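Local coordinates for tail protein, 43 kDa (Neisseria meningitidis MC58, PDB 3D37) that is of unknown function but probably serves as a baseplate or hub component of a phage-type tail, at residues Phe213-Phe218 against Lys235-Asp240; Trp273-Phe278 against Arg334-Gly339. One frame throughout, in Å; residues are numbered along the deposited sequence.

Overall arrangement
Interaction 1 comes first along the chain and is complete before interaction 2 begins; their centres lie about 20 Å apart, on the same side of the chain's centre. The 213-218 and 235-240 segments pair within a small sheet made of strands 215-220, 234-239 and 249-252, one face of which is covered by helix 259-276. The C-terminal end of that same helix enters interaction 2, where 273-278 meets strand 330-337 of a different sheet system. The two contacts touch directly through Trp273, whose CZ3 packs 3.6 Å from CD2 of Phe213. Helix 259-276 thus couples the small third-domain sheet to the C-terminal domain of this multidomain tail protein.

Interaction 1 of 2, residues Phe213-Phe218 against Lys235-Asp240; sequences FSEVTF and KWVYKD
Phe218 lies alongside Trp236, both side chains leaving the same face of a two-strand antiparallel ladder. Phe218 CB is 3.5 Å from Trp236 O, which lies in plane at the edge of the Phe218 ring. Phe218 CD2 reaches Trp236 CE3 at 3.6 Å, while Phe218 CE2 lies near Trp236 CZ3, and Tyr238 CB comes up to the Phe218 ring edge, near its plane. The Phe218 and Trp236 planes are only 22° apart but slid so far that the rings barely overlap. Val216 CG1 rests over one Phe218 face, offset toward the rim. With CG anti to the carbonyl carbon (chi1 -66°), Phe218 is turned toward this cluster, which helix 259-276 covers through Ala266, Gln263 and Leu270; broad aromatic rings suit a sheet face packed under a helix. The strands form an edge pair of a three-stranded sheet completed by strand 249-252, with Val216-Tyr238 and Phe218-Trp236 as hydrogen-bonded pairs. Tyr238 N donates to Val216 O at 3.0 Å, almost straight at 173°, and Trp236 O receives Phe218 N at 3.0 Å. On the other face beta-branched Thr217 and Val237, a non-hydrogen-bonded pair, run side by side, CG2 of Thr217 lying 3.7 Å from CB of Val237. Beyond the last bridge, Asp240 N makes a weak bond to Ser214 O, 3.4 Å; Ser214 OG is bonded to Arg247 N.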
# COMPACT_ATOMS: atom_id res chain seq x y z
N PHE A 213 -29.84 -28.03 -11.39
CA PHE A 213 -29.86 -29.16 -12.28
C PHE A 213 -31.15 -29.16 -13.08
O PHE A 213 -32.16 -28.57 -12.66
CB PHE A 213 -29.69 -30.42 -11.45
CG PHE A 213 -28.44 -30.42 -10.62
CD1 PHE A 213 -27.20 -30.47 -11.23
CD2 PHE A 213 -28.49 -30.36 -9.25
CE1 PHE A 213 -26.04 -30.46 -10.49
CE2 PHE A 213 -27.33 -30.36 -8.50
CZ PHE A 213 -26.11 -30.41 -9.12
N SER A 214 -31.09 -29.78 -14.26
CA SER A 214 -32.21 -29.83 -15.19
C SER A 214 -33.24 -30.91 -14.77
O SER A 214 -34.44 -30.62 -14.64
CB SER A 214 -31.71 -30.07 -16.62
OG SER A 214 -31.27 -31.42 -16.80
N GLU A 215 -32.77 -32.14 -14.61
CA GLU A 215 -33.55 -33.20 -14.01
C GLU A 215 -32.68 -33.78 -12.90
O GLU A 215 -31.46 -33.84 -13.03
CB GLU A 215 -33.86 -34.34 -15.00
CG GLU A 215 -34.67 -33.91 -16.25
CD GLU A 215 -35.19 -35.09 -17.09
OE1 GLU A 215 -35.35 -36.22 -16.56
OE2 GLU A 215 -35.45 -34.86 -18.30
N VAL A 216 -33.31 -34.20 -11.80
CA VAL A 216 -32.57 -34.89 -10.76
C VAL A 216 -33.35 -36.13 -10.42
O VAL A 216 -34.52 -36.07 -10.07
CB VAL A 216 -32.34 -34.02 -9.50
CG1 VAL A 216 -31.60 -34.83 -8.40
CG2 VAL A 216 -31.55 -32.76 -9.90
N THR A 217 -32.70 -37.27 -10.56
CA THR A 217 -33.33 -38.51 -10.27
C THR A 217 -32.86 -38.95 -8.89
O THR A 217 -31.67 -39.10 -8.64
CB THR A 217 -33.09 -39.52 -11.43
OG1 THR A 217 -31.69 -39.68 -11.68
CG2 THR A 217 -33.74 -38.99 -12.71
N PHE A 218 -33.83 -39.11 -7.98
CA PHE A 218 -33.57 -39.53 -6.61
C PHE A 218 -33.92 -41.02 -6.48
O PHE A 218 -35.00 -41.45 -6.93
CB PHE A 218 -34.39 -38.70 -5.61
CG PHE A 218 -34.00 -37.22 -5.56
CD1 PHE A 218 -32.98 -36.80 -4.72
CD2 PHE A 218 -34.65 -36.28 -6.35
CE1 PHE A 218 -32.62 -35.42 -4.66
CE2 PHE A 218 -34.30 -34.92 -6.30
CZ PHE A 218 -33.28 -34.50 -5.46
N LYS A 235 -37.97 -44.31 -6.36
CA LYS A 235 -37.55 -43.47 -7.43
C LYS A 235 -38.58 -42.33 -7.54
O LYS A 235 -39.80 -42.58 -7.63
CB LYS A 235 -37.43 -44.25 -8.75
CG LYS A 235 -36.54 -43.60 -9.81
CD LYS A 235 -37.31 -42.92 -10.95
CE LYS A 235 -37.54 -43.83 -12.18
NZ LYS A 235 -37.35 -43.07 -13.51
N TRP A 236 -38.05 -41.10 -7.47
CA TRP A 236 -38.80 -39.88 -7.71
C TRP A 236 -37.89 -38.96 -8.52
O TRP A 236 -36.75 -38.72 -8.14
CB TRP A 236 -39.18 -39.22 -6.38
CG TRP A 236 -39.89 -37.96 -6.59
CD1 TRP A 236 -41.13 -37.81 -7.13
CD2 TRP A 236 -39.41 -36.63 -6.33
NE1 TRP A 236 -41.47 -36.49 -7.21
CE2 TRP A 236 -40.42 -35.74 -6.73
CE3 TRP A 236 -38.22 -36.12 -5.81
CZ2 TRP A 236 -40.29 -34.36 -6.61
CZ3 TRP A 236 -38.09 -34.76 -5.71
CH2 TRP A 236 -39.12 -33.89 -6.11
N VAL A 237 -38.39 -38.42 -9.62
CA VAL A 237 -37.59 -37.49 -10.41
C VAL A 237 -38.22 -36.10 -10.48
O VAL A 237 -39.43 -35.94 -10.62
CB VAL A 237 -37.22 -38.03 -11.84
CG1 VAL A 237 -38.03 -39.27 -12.19
CG2 VAL A 237 -37.29 -36.93 -12.91
N TYR A 238 -37.34 -35.11 -10.34
CA TYR A 238 -37.69 -33.73 -10.31
C TYR A 238 -37.23 -33.16 -11.65
O TYR A 238 -36.23 -33.61 -12.19
CB TYR A 238 -36.96 -33.05 -9.12
CG TYR A 238 -36.89 -31.55 -9.22
CD1 TYR A 238 -37.96 -30.76 -8.82
CD2 TYR A 238 -35.76 -30.92 -9.72
CE1 TYR A 238 -37.89 -29.36 -8.93
CE2 TYR A 238 -35.69 -29.53 -9.84
CZ TYR A 238 -36.76 -28.77 -9.43
OH TYR A 238 -36.69 -27.40 -9.52
N LYS A 239 -37.99 -32.21 -12.19
CA LYS A 239 -37.61 -31.45 -13.39
C LYS A 239 -38.03 -29.99 -13.19
O LYS A 239 -39.08 -29.73 -12.62
CB LYS A 239 -38.29 -32.02 -14.66
CG LYS A 239 -38.61 -33.54 -14.60
CD LYS A 239 -39.20 -34.13 -15.93
CE LYS A 239 -40.66 -33.70 -16.23
NZ LYS A 239 -41.44 -34.69 -17.11
N ASP A 240 -37.21 -29.03 -13.59
CA ASP A 240 -37.74 -27.66 -13.79
C ASP A 240 -37.82 -27.43 -15.29
O ASP A 240 -36.79 -27.47 -15.99
CB ASP A 240 -36.95 -26.54 -13.07
CG ASP A 240 -35.45 -26.53 -13.39
OD1 ASP A 240 -34.92 -27.61 -13.76
OD2 ASP A 240 -34.80 -25.45 -13.23

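Interaction 2 of 2, residues Trp273-Phe278 against Arg334-Gly339; sequences WRLEGF and RLKEDG
Lys336 CB meets Leu275 CD2 at 3.8 Å, the two side chains crossing at a slant; CD and CE of Lys336 then run on past the oxygens of Leu275 and Phe278. The chain leaves CB with CG anti to the carbonyl carbon and bends once, at chi2 (-75°); beyond that it is extended, which brings NZ to two backbone oxygens. Lys336 NZ donates to Leu275 O at 2.6 Å and to Phe278 O at 3.0 Å, in each case from above the carbonyl plane rather than on a lone pair. Thr279 OG1 is a third hydrogen-bond partner of NZ. A lysine suits this place because its long chain lets the charged tip join a carbonyl of the last helical turn, Leu275 O, to one at the start of the next strand, Phe278 O; at Leu275 the helix dipole would be expected to welcome a positive charge.

The second polar link joins Arg274 to Glu337, whose side chains cross at about a right angle. Arg274 is extended from CG to NE, and its NE donates to Glu337 OE1 at 3.1 Å on the syn side of the carboxylate, tilted out of both planes. Arg274 NH2 makes a salt bridge to Glu337 OE2 at 2.8 Å, a bond weak in angle (118°); the guanidinium and carboxylate planes are turned 62° apart. One water bridges Arg274 O and Glu337 OE1; another lies between Phe278 O and Glu337 N, at the edge of the Phe278 ring, in its plane. That ring also meets Trp207 edge-to-face.

Helix 259-276 is followed directly by strand 278-285, the antiparallel neighbour of strand 330-337, so the contact closes a helix-to-strand junction in the C-terminal phage-barrel domain.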
# COMPACT_ATOMS: atom_id res chain seq x y z
N TRP A 273 -29.96 -26.84 -2.19
CA TRP A 273 -29.31 -26.37 -3.40
C TRP A 273 -29.82 -24.97 -3.80
O TRP A 273 -29.05 -24.09 -4.23
CB TRP A 273 -29.53 -27.35 -4.53
CG TRP A 273 -28.71 -28.58 -4.41
CD1 TRP A 273 -27.53 -28.70 -3.75
CD2 TRP A 273 -28.98 -29.86 -5.01
NE1 TRP A 273 -27.04 -29.98 -3.88
CE2 TRP A 273 -27.91 -30.72 -4.64
CE3 TRP A 273 -30.02 -30.37 -5.80
CZ2 TRP A 273 -27.85 -32.06 -5.04
CZ3 TRP A 273 -29.96 -31.70 -6.20
CH2 TRP A 273 -28.87 -32.54 -5.81
N ARG A 274 -31.13 -24.77 -3.64
CA ARG A 274 -31.73 -23.51 -4.04
C ARG A 274 -31.18 -22.37 -3.17
O ARG A 274 -30.96 -21.30 -3.62
CB ARG A 274 -33.25 -23.63 -3.91
CG ARG A 274 -34.02 -22.33 -4.02
CD ARG A 274 -35.56 -22.58 -3.98
NE ARG A 274 -36.24 -21.37 -4.41
CZ ARG A 274 -37.54 -21.29 -4.72
NH1 ARG A 274 -38.34 -22.34 -4.65
NH2 ARG A 274 -38.04 -20.11 -5.10
N LEU A 275 -31.00 -22.61 -1.88
CA LEU A 275 -30.40 -21.64 -0.98
C LEU A 275 -28.97 -21.28 -1.35
O LEU A 275 -28.56 -20.10 -1.26
CB LEU A 275 -30.44 -22.13 0.45
CG LEU A 275 -31.82 -22.04 1.08
CD1 LEU A 275 -31.95 -23.04 2.31
CD2 LEU A 275 -32.14 -20.58 1.43
N GLU A 276 -28.20 -22.31 -1.75
CA GLU A 276 -26.81 -22.09 -2.17
C GLU A 276 -26.67 -21.18 -3.37
O GLU A 276 -25.63 -20.59 -3.57
CB GLU A 276 -26.14 -23.42 -2.54
CG GLU A 276 -25.65 -24.23 -1.38
CD GLU A 276 -25.34 -25.66 -1.82
OE1 GLU A 276 -24.98 -25.84 -3.01
OE2 GLU A 276 -25.46 -26.60 -0.99
N GLY A 277 -27.72 -21.09 -4.18
CA GLY A 277 -27.71 -20.34 -5.39
C GLY A 277 -27.83 -18.85 -5.25
O GLY A 277 -27.55 -18.13 -6.22
N PHE A 278 -28.23 -18.35 -4.07
CA PHE A 278 -28.44 -16.89 -3.93
C PHE A 278 -28.06 -16.46 -2.52
O PHE A 278 -28.48 -17.08 -1.54
CB PHE A 278 -29.91 -16.50 -4.25
CG PHE A 278 -30.23 -15.06 -3.94
CD1 PHE A 278 -30.08 -14.08 -4.89
CD2 PHE A 278 -30.69 -14.70 -2.69
CE1 PHE A 278 -30.36 -12.80 -4.64
CE2 PHE A 278 -30.97 -13.40 -2.41
CZ PHE A 278 -30.81 -12.44 -3.38
N ARG A 334 -25.90 -11.98 6.45
CA ARG A 334 -25.93 -12.93 5.32
C ARG A 334 -27.35 -13.41 5.20
O ARG A 334 -27.83 -14.20 5.98
CB ARG A 334 -24.94 -14.09 5.52
CG ARG A 334 -23.52 -13.55 5.70
CD ARG A 334 -22.45 -14.66 5.62
NE ARG A 334 -22.53 -15.57 6.74
CZ ARG A 334 -21.84 -15.45 7.87
NH1 ARG A 334 -21.03 -14.42 8.08
NH2 ARG A 334 -22.01 -16.34 8.82
N LEU A 335 -28.02 -12.88 4.20
CA LEU A 335 -29.44 -13.03 3.99
C LEU A 335 -29.76 -13.99 2.84
O LEU A 335 -29.05 -14.05 1.81
CB LEU A 335 -30.04 -11.66 3.77
CG LEU A 335 -30.07 -10.74 4.98
CD1 LEU A 335 -30.19 -9.28 4.56
CD2 LEU A 335 -31.22 -11.17 5.96
N LYS A 336 -30.83 -14.75 3.01
CA LYS A 336 -31.25 -15.75 2.07
C LYS A 336 -32.70 -15.54 1.71
O LYS A 336 -33.43 -14.87 2.45
CB LYS A 336 -31.06 -17.16 2.68
CG LYS A 336 -29.57 -17.51 3.00
CD LYS A 336 -28.86 -17.83 1.67
CE LYS A 336 -27.54 -18.48 1.78
NZ LYS A 336 -27.02 -18.76 0.42
N GLU A 337 -33.09 -16.09 0.56
CA GLU A 337 -34.48 -16.15 0.16
C GLU A 337 -35.36 -16.63 1.33
O GLU A 337 -35.07 -17.63 2.02
CB GLU A 337 -34.65 -17.11 -1.02
CG GLU A 337 -36.03 -17.14 -1.64
CD GLU A 337 -36.14 -18.04 -2.86
OE1 GLU A 337 -35.17 -18.76 -3.22
OE2 GLU A 337 -37.25 -18.07 -3.42
N ASP A 338 -36.47 -15.93 1.50
CA ASP A 338 -37.45 -16.25 2.56
C ASP A 338 -38.26 -17.51 2.32
O ASP A 338 -38.56 -17.88 1.19
CB ASP A 338 -38.37 -15.04 2.70
CG ASP A 338 -39.18 -15.02 4.00
OD1 ASP A 338 -38.62 -15.40 5.05
OD2 ASP A 338 -40.35 -14.58 3.91
N GLY A 339 -38.55 -18.24 3.40
CA GLY A 339 -39.48 -19.35 3.37
C GLY A 339 -38.90 -20.67 2.87
O GLY A 339 -39.61 -21.65 2.82
O HOH W 1 -32.30 -19.14 -3.00
O HOH W 2 -31.17 -17.83 -0.90